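Local coordinates for iron-regulated outer membrane protein (Neisseria meningitidis, PDB 4B7O), which serves as a TonB-dependent iron transporter of the outer membrane, probably taking up siderophore-bound iron, at residues S269-Q274 with T306-T311; D122-D127 with Y331-K336. One frame throughout, in Å; residues are numbered along the deposited sequence.

Interaction 1 (S269-Q274 with T306-T311); sequences SHMEDQ and TTQSNT. Unlike the reference sequence in segment 269-274: Glu272 (reference Lys).
Met271 and Asn310 form one hydrogen-bonded antiparallel pair of this contact, Asp273 and Gln308 the other. The axes of 269-274 and 306-311 run 4.7 Å apart at 176°. Met271 N gives to Asn310 O at 2.9 Å and Asn310 N returns the bond to Met271 O at 2.8 Å; Asp273 and Gln308 repeat the exchange. Asn310 O also takes a bond from a water 3.0 Å away that is hydrogen-bonded to Ser269 OG as well. The two segments are neighbouring meander strands of the TonB-dependent receptor barrel. Met271, Asp273, Gln308 and Asn310 share the inner face, where Phe137, Val139 and Leu143 of the plug pack against parts of it.

The outer face carries three polar pairs, each at a non-hydrogen-bonded position. Gln274 reaches with an extended chain, its CG anti to the backbone N (chi1 178°), and crosses obliquely to Thr307. There its NE2 gives an almost straight bond of 2.7 Å to Thr307 OG1, which lies in the amide plane. Glu272 bends at chi2 over Ser309, whose OG donates to Glu272 OE2 at 2.7 Å from well above the carboxylate plane (60° out of it). His270 meets Thr311 OG1 at the edge of its ring, through ND1 at 3.1 Å, and Glu272 OE2 also lies near that ring's plane. The hydroxyls of Thr307, Ser309 and Thr311 are therefore each paired with a longer polar side chain of the adjacent strand, so three side-chain bonds reinforce the backbone pairing.

Interaction 2 (D122-D127 with Y331-K336); sequences DNAYSD and YVLEKK
Asn123 O takes a hydrogen bond from the side-chain ND2 of Asn329 on the barrel wall and lies 3.8 Å from Tyr331 CE2, oblique to that ring. This is a plug-to-barrel contact of the TonB-dependent receptor fold: 122-127 is an irregular piece of the plug leaving strand 118-121, and 331-336 is part of a barrel strand. No hydrogen bond joins the two segments themselves, and the fit between them is chiefly apolar.

Ala124 makes the closest apolar contact. Its CB sits above the middle of the Tyr331 ring, 3.3 Å from the centroid and 10° off the normal, a close CH-pi contact over one face. The ring is brought beneath the methyl by a chi1 of 67°, which sets CG between the backbone N and the carbonyl carbon. Leu333, two residues on and on the same side of the strand, extends one branch along the plug backbone: its CD1 lies 3.7 Å from Tyr125 N, and it also touches Ala124 CB and Ser126 CB, at 4.3 Å each. The Tyr331 ring thus lies under the methyl of Ala124 while Leu333 CD1 approaches from its flank, roughly at right angles, and Leu333 also covers the peptide link that follows.

Tyr125 itself turns from the barrel strand into the plug, where its OH bonds Ile160 N. Further on, Asp127 ties the same loop to the wall by a salt bridge to Lys442 and a hydrogen bond from Gln387. At the far end of the ring, Tyr331 OH comes up beside the plug backbone, with Tyr125 O 3.7 Å away.

Interaction 1 lies within the barrel wall and interaction 2 joins that wall to the plug, their centres about 9 Å apart. Segment 306-311 lies between 269-274 and 331-336 and pairs with both, with probable backbone hydrogen bonds from Ser309 N to Glu334 O (2.7 Å) and from Lys336 N to Thr307 O (2.9 Å). Packing adds to this where Leu333 CD2 touches Ser309 O at 3.3 Å. Gln308 and Asn310, on the inner face in interaction 1, touch the Leu333 that meets the plug in interaction 2. Phe137 of the plug reaches Asp273 and Gln308 as well as Lys335. In the apoprotein, interaction 1 binds neighbouring wall strands and interaction 2 sets the plug against the next strand.

Interaction 1 (S269-Q274 with T306-T311)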
# COMPACT_ATOMS: atom_id res chain seq x y z
N SER A 269 -4.21 -19.98 -5.30
CA SER A 269 -4.57 -19.54 -4.05
C SER A 269 -5.80 -18.67 -4.02
O SER A 269 -6.09 -17.87 -4.97
CB SER A 269 -3.36 -18.79 -3.45
OG SER A 269 -3.34 -17.49 -3.99
N HIS A 270 -6.47 -18.77 -2.86
CA HIS A 270 -7.59 -17.87 -2.57
C HIS A 270 -7.57 -17.17 -1.25
O HIS A 270 -7.39 -17.78 -0.20
CB HIS A 270 -8.94 -18.54 -2.78
CG HIS A 270 -10.05 -17.60 -2.59
ND1 HIS A 270 -10.41 -16.71 -3.55
CD2 HIS A 270 -10.85 -17.33 -1.48
CE1 HIS A 270 -11.39 -15.94 -3.09
NE2 HIS A 270 -11.67 -16.33 -1.82
N MET A 271 -7.78 -15.88 -1.30
CA MET A 271 -7.66 -15.08 -0.11
C MET A 271 -8.83 -14.09 0.05
O MET A 271 -9.21 -13.46 -0.93
CB MET A 271 -6.35 -14.31 -0.19
CG MET A 271 -6.28 -13.06 0.63
SD MET A 271 -4.57 -12.44 0.50
CE MET A 271 -4.95 -10.69 0.26
N GLU A 272 -9.34 -13.95 1.29
CA GLU A 272 -10.27 -12.86 1.62
C GLU A 272 -9.85 -12.11 2.85
O GLU A 272 -9.41 -12.72 3.82
CB GLU A 272 -11.65 -13.38 1.95
CG GLU A 272 -12.28 -14.09 0.77
CD GLU A 272 -13.74 -13.74 0.56
OE1 GLU A 272 -14.51 -13.47 1.56
OE2 GLU A 272 -14.11 -13.77 -0.64
N ASP A 273 -10.05 -10.80 2.82
CA ASP A 273 -9.71 -9.92 3.91
C ASP A 273 -10.92 -9.02 4.07
O ASP A 273 -11.30 -8.31 3.14
CB ASP A 273 -8.49 -9.10 3.52
CG ASP A 273 -7.80 -8.45 4.70
OD1 ASP A 273 -8.44 -8.09 5.71
OD2 ASP A 273 -6.57 -8.29 4.62
N GLN A 274 -11.55 -9.03 5.23
CA GLN A 274 -12.82 -8.36 5.36
C GLN A 274 -12.93 -7.52 6.62
O GLN A 274 -12.56 -7.99 7.68
CB GLN A 274 -13.94 -9.36 5.32
CG GLN A 274 -15.29 -8.70 5.49
CD GLN A 274 -16.41 -9.66 5.16
OE1 GLN A 274 -16.83 -10.44 5.98
NE2 GLN A 274 -16.89 -9.61 3.95
N THR A 306 -16.37 -4.12 4.11
CA THR A 306 -15.40 -3.89 3.06
C THR A 306 -14.46 -5.11 2.91
O THR A 306 -13.83 -5.57 3.87
CB THR A 306 -14.61 -2.60 3.31
OG1 THR A 306 -15.55 -1.57 3.62
CG2 THR A 306 -13.85 -2.18 2.03
N THR A 307 -14.38 -5.61 1.70
CA THR A 307 -13.72 -6.87 1.44
C THR A 307 -12.75 -6.77 0.27
O THR A 307 -13.06 -6.15 -0.73
CB THR A 307 -14.77 -7.94 1.10
OG1 THR A 307 -15.78 -7.91 2.11
CG2 THR A 307 -14.13 -9.32 1.04
N GLN A 308 -11.58 -7.36 0.42
CA GLN A 308 -10.66 -7.54 -0.68
C GLN A 308 -10.48 -9.04 -0.83
O GLN A 308 -10.20 -9.74 0.16
CB GLN A 308 -9.31 -6.88 -0.36
CG GLN A 308 -8.35 -6.85 -1.55
CD GLN A 308 -7.11 -5.99 -1.30
OE1 GLN A 308 -7.06 -4.84 -1.70
NE2 GLN A 308 -6.12 -6.55 -0.61
N SER A 309 -10.64 -9.53 -2.04
CA SER A 309 -10.50 -10.96 -2.34
C SER A 309 -9.56 -11.15 -3.46
O SER A 309 -9.51 -10.33 -4.36
CB SER A 309 -11.83 -11.56 -2.79
OG SER A 309 -12.54 -11.80 -1.61
N ASN A 310 -8.86 -12.27 -3.46
CA ASN A 310 -7.85 -12.53 -4.46
C ASN A 310 -7.83 -14.00 -4.84
O ASN A 310 -7.64 -14.86 -3.98
CB ASN A 310 -6.48 -12.12 -3.89
CG ASN A 310 -5.46 -11.86 -4.98
OD1 ASN A 310 -5.80 -11.77 -6.18
ND2 ASN A 310 -4.18 -11.73 -4.59
N THR A 311 -8.00 -14.29 -6.11
CA THR A 311 -7.74 -15.64 -6.59
C THR A 311 -6.53 -15.63 -7.51
O THR A 311 -6.48 -14.91 -8.51
CB THR A 311 -8.95 -16.18 -7.37
OG1 THR A 311 -10.07 -16.02 -6.52
CG2 THR A 311 -8.79 -17.63 -7.67
O HOH W 1 -4.83 -15.59 -3.23

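Interaction 2 (D122-D127 with Y331-K336)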
# COMPACT_ATOMS: atom_id res chain seq x y z
N ASP A 122 1.07 -10.91 -3.66
CA ASP A 122 1.34 -11.92 -4.68
C ASP A 122 1.37 -11.40 -6.12
O ASP A 122 1.01 -12.11 -7.07
CB ASP A 122 0.38 -13.07 -4.52
CG ASP A 122 0.58 -13.78 -3.21
OD1 ASP A 122 1.76 -13.95 -2.79
OD2 ASP A 122 -0.42 -14.19 -2.59
N ASN A 123 1.83 -10.16 -6.29
CA ASN A 123 1.90 -9.59 -7.61
C ASN A 123 0.53 -9.32 -8.27
O ASN A 123 0.38 -9.49 -9.47
CB ASN A 123 2.76 -10.48 -8.54
CG ASN A 123 3.47 -9.64 -9.60
OD1 ASN A 123 3.83 -8.49 -9.35
ND2 ASN A 123 3.66 -10.20 -10.79
N ALA A 124 -0.47 -8.93 -7.48
CA ALA A 124 -1.72 -8.48 -8.00
C ALA A 124 -2.11 -7.24 -7.25
O ALA A 124 -2.04 -7.19 -6.04
CB ALA A 124 -2.77 -9.56 -7.80
N TYR A 125 -2.58 -6.23 -7.97
CA TYR A 125 -2.90 -4.98 -7.36
C TYR A 125 -3.74 -4.18 -8.35
O TYR A 125 -3.66 -4.34 -9.56
CB TYR A 125 -1.59 -4.21 -7.06
CG TYR A 125 -0.61 -4.12 -8.28
CD1 TYR A 125 0.32 -5.11 -8.53
CD2 TYR A 125 -0.64 -3.04 -9.14
CE1 TYR A 125 1.18 -5.06 -9.63
CE2 TYR A 125 0.23 -2.96 -10.22
CZ TYR A 125 1.14 -3.98 -10.45
OH TYR A 125 1.99 -3.90 -11.50
N SER A 126 -4.46 -3.22 -7.83
CA SER A 126 -5.43 -2.49 -8.59
C SER A 126 -5.15 -1.07 -8.20
O SER A 126 -4.61 -0.82 -7.14
CB SER A 126 -6.81 -2.90 -8.07
OG SER A 126 -7.76 -1.91 -8.31
N ASP A 127 -5.53 -0.11 -9.03
CA ASP A 127 -5.21 1.24 -8.70
C ASP A 127 -6.44 2.09 -8.53
O ASP A 127 -6.35 3.29 -8.21
CB ASP A 127 -4.20 1.81 -9.72
CG ASP A 127 -4.80 2.03 -11.09
OD1 ASP A 127 -5.79 1.35 -11.44
OD2 ASP A 127 -4.23 2.87 -11.83
N TYR A 331 -4.61 -13.50 -12.09
CA TYR A 331 -5.40 -13.31 -10.96
C TYR A 331 -6.71 -12.57 -11.23
O TYR A 331 -6.89 -11.92 -12.26
CB TYR A 331 -4.55 -12.53 -9.93
CG TYR A 331 -4.25 -11.15 -10.38
CD1 TYR A 331 -5.11 -10.13 -10.12
CD2 TYR A 331 -3.10 -10.88 -11.13
CE1 TYR A 331 -4.83 -8.85 -10.57
CE2 TYR A 331 -2.80 -9.63 -11.57
CZ TYR A 331 -3.66 -8.62 -11.29
OH TYR A 331 -3.35 -7.37 -11.71
N VAL A 332 -7.56 -12.60 -10.21
CA VAL A 332 -8.84 -11.84 -10.15
C VAL A 332 -8.94 -11.22 -8.80
O VAL A 332 -8.92 -11.88 -7.79
CB VAL A 332 -10.03 -12.82 -10.28
CG1 VAL A 332 -11.33 -12.07 -10.37
CG2 VAL A 332 -9.83 -13.75 -11.49
N LEU A 333 -9.04 -9.94 -8.76
CA LEU A 333 -9.00 -9.26 -7.52
C LEU A 333 -10.34 -8.56 -7.38
O LEU A 333 -10.75 -7.80 -8.27
CB LEU A 333 -7.91 -8.22 -7.63
CG LEU A 333 -7.08 -7.96 -6.40
CD1 LEU A 333 -6.02 -6.91 -6.70
CD2 LEU A 333 -7.92 -7.52 -5.21
N GLU A 334 -11.05 -8.83 -6.29
CA GLU A 334 -12.33 -8.19 -6.07
C GLU A 334 -12.27 -7.34 -4.82
O GLU A 334 -11.87 -7.82 -3.78
CB GLU A 334 -13.48 -9.20 -5.94
CG GLU A 334 -13.58 -10.21 -7.09
CD GLU A 334 -14.66 -9.93 -8.18
OE1 GLU A 334 -15.17 -8.78 -8.31
OE2 GLU A 334 -14.97 -10.90 -8.94
N LYS A 335 -12.69 -6.10 -4.95
CA LYS A 335 -12.85 -5.17 -3.88
C LYS A 335 -14.40 -5.00 -3.84
O LYS A 335 -14.98 -4.72 -4.89
CB LYS A 335 -12.12 -3.86 -4.24
CG LYS A 335 -11.87 -2.83 -3.12
CD LYS A 335 -10.42 -2.86 -2.54
CE LYS A 335 -9.56 -1.55 -2.71
NZ LYS A 335 -9.91 -0.22 -2.04
N LYS A 336 -15.03 -5.17 -2.66
CA LYS A 336 -16.50 -5.04 -2.42
C LYS A 336 -16.79 -4.14 -1.25
O LYS A 336 -16.16 -4.25 -0.20
CB LYS A 336 -17.18 -6.37 -2.10
CG LYS A 336 -16.95 -7.47 -3.13
CD LYS A 336 -17.61 -8.80 -2.73
CE LYS A 336 -16.90 -10.02 -3.33
NZ LYS A 336 -17.64 -11.27 -2.95